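Peptide amidase (Stenotrophomonas maltophilia, PDB 1M22) probably hydrolyses amide bonds, as a peptide amidase of the amidase signature family. Local coordinates at residues L84-I89 and G164-S169. Residues are numbered along the deposited sequence; the frame is centred on the assembly and turned at random.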
loop_
_atom_site.group_PDB
_atom_site.type_symbol
_atom_site.label_atom_id
_atom_site.label_comp_id
_atom_site.label_asym_id
_atom_site.label_seq_id
_atom_site.Cartn_x
_atom_site.Cartn_y
_atom_site.Cartn_z
ATOM N N LEU A 84 -11.843 1.006 -1.187
ATOM C CA LEU A 84 -11.317 1.604 -2.415
ATOM C C LEU A 84 -10.107 0.816 -2.907
ATOM O O LEU A 84 -9.383 0.217 -2.110
ATOM C CB LEU A 84 -10.930 3.062 -2.165
ATOM C CG LEU A 84 -12.103 4.036 -2.001
ATOM C CD1 LEU A 84 -11.623 5.290 -1.298
ATOM C CD2 LEU A 84 -12.698 4.375 -3.364
ATOM N N LEU A 85 -9.883 0.834 -4.219
ATOM C CA LEU A 85 -8.781 0.101 -4.841
ATOM C C LEU A 85 -7.863 1.000 -5.657
ATOM O O LEU A 85 -8.340 1.787 -6.474
ATOM C CB LEU A 85 -9.336 -0.963 -5.791
ATOM C CG LEU A 85 -10.316 -2.009 -5.265
ATOM C CD1 LEU A 85 -10.962 -2.724 -6.439
ATOM C CD2 LEU A 85 -9.589 -2.990 -4.360
ATOM N N LYS A 86 -6.553 0.878 -5.455
ATOM C CA LYS A 86 -5.587 1.657 -6.229
ATOM C C LYS A 86 -5.878 1.386 -7.712
ATOM O O LYS A 86 -6.148 0.244 -8.099
ATOM C CB LYS A 86 -4.169 1.217 -5.870
ATOM C CG LYS A 86 -3.058 2.000 -6.551
ATOM C CD LYS A 86 -1.714 1.557 -5.989
ATOM C CE LYS A 86 -0.539 2.309 -6.592
ATOM N NZ LYS A 86 0.745 1.877 -5.969
ATOM N N ASP A 87 -5.799 2.423 -8.546
ATOM C CA ASP A 87 -6.135 2.259 -9.952
ATOM C C ASP A 87 -5.195 1.497 -10.872
ATOM O O ASP A 87 -5.189 1.720 -12.086
ATOM C CB ASP A 87 -6.504 3.606 -10.580
ATOM C CG ASP A 87 -7.319 3.442 -11.855
ATOM O OD1 ASP A 87 -8.196 2.548 -11.890
ATOM O OD2 ASP A 87 -7.092 4.204 -12.815
ATOM N N ASN A 88 -4.384 0.611 -10.303
ATOM C CA ASN A 88 -3.563 -0.266 -11.130
ATOM C C ASN A 88 -4.083 -1.697 -10.922
ATOM O O ASN A 88 -3.552 -2.653 -11.484
ATOM C CB ASN A 88 -2.057 -0.160 -10.809
ATOM C CG ASN A 88 -1.720 -0.440 -9.359
ATOM O OD1 ASN A 88 -2.594 -0.565 -8.507
ATOM N ND2 ASN A 88 -0.424 -0.526 -9.073
ATOM N N ILE A 89 -5.155 -1.818 -10.136
ATOM C CA ILE A 89 -5.785 -3.109 -9.839
ATOM C C ILE A 89 -7.079 -3.250 -10.650
ATOM O O ILE A 89 -7.992 -2.434 -10.519
ATOM C CB ILE A 89 -6.130 -3.218 -8.328
ATOM C CG1 ILE A 89 -4.861 -3.042 -7.487
ATOM C CG2 ILE A 89 -6.804 -4.558 -8.038
ATOM C CD1 ILE A 89 -5.114 -2.922 -5.987
ATOM N N GLY A 164 3.633 8.451 -2.460
ATOM C CA GLY A 164 3.085 7.513 -3.438
ATOM C C GLY A 164 3.774 6.160 -3.352
ATOM O O GLY A 164 4.685 6.039 -2.548
ATOM N N SER A 165 3.519 5.222 -4.269
ATOM C CA SER A 165 2.724 5.449 -5.423
ATOM C C SER A 165 1.195 5.212 -5.098
ATOM O O SER A 165 0.323 5.423 -5.927
ATOM C CB SER A 165 3.056 4.841 -6.718
ATOM O OG SER A 165 3.053 3.429 -6.594
ATOM N N SER A 166 0.888 4.758 -3.891
ATOM C CA SER A 166 -0.500 4.491 -3.464
ATOM C C SER A 166 -1.068 5.722 -2.760
ATOM O O SER A 166 -1.616 5.635 -1.654
ATOM C CB SER A 166 -0.536 3.308 -2.490
ATOM O OG SER A 166 0.030 2.132 -3.050
ATOM N N SER A 167 -0.957 6.861 -3.429
ATOM C CA SER A 167 -1.377 8.141 -2.884
ATOM C C SER A 167 -2.841 8.235 -2.481
ATOM O O SER A 167 -3.153 8.544 -1.329
ATOM C CB SER A 167 -1.051 9.239 -3.895
ATOM O OG SER A 167 0.225 9.024 -4.483
ATOM N N GLY A 168 -3.733 7.972 -3.429
ATOM C CA GLY A 168 -5.154 8.057 -3.162
ATOM C C GLY A 168 -5.648 7.090 -2.111
ATOM O O GLY A 168 -6.538 7.423 -1.329
ATOM N N SER A 169 -5.090 5.888 -2.082
ATOM C CA SER A 169 -5.533 4.922 -1.091
ATOM C C SER A 169 -5.197 5.376 0.324
ATOM O O SER A 169 -6.024 5.254 1.224
ATOM C CB SER A 169 -4.926 3.547 -1.370
ATOM O OG SER A 169 -5.579 2.932 -2.472
#
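K86, the last residue of strand 82-86, reaches across to S165 and S166, just ahead of helix 167-174, and two of the three members of the Ser-cisSer-Lys catalytic triad of amidase signature enzymes meet here. NZ of K86 donates to OG of S165 at 2.9 Å and to OG of S166 at 3.0 Å, and is also hydrogen-bonded to T184 OG1. S165, a proton donor/acceptor like K86, links the lysine to the nucleophile S189 through an OG to OG bond; a cis peptide bond precedes it, which makes it the cisSer of the triad. S166 has another task, its OG being tied to O of S189 and N of T184, which fixes the acceptor offered to the lysine. Small hydroxyls suit these places because each can join several polar groups in little space.

The rest is van der Waals contact along an aliphatic rod. With CG anti to the backbone N (chi1 -177°) and every later torsion near 180°, a lysine is long enough to span the gap fully stretched; its CD passes 3.5 Å from OG of S166. Nearer the strand, OG of S169 on the first turn of the helix lies 3.8 Å from N of K86, too long for a hydrogen bond; it bonds T128 OG1 and I182 O instead. At the far end, CE of K86 lies 3.3 Å from the carbonyl O of S165.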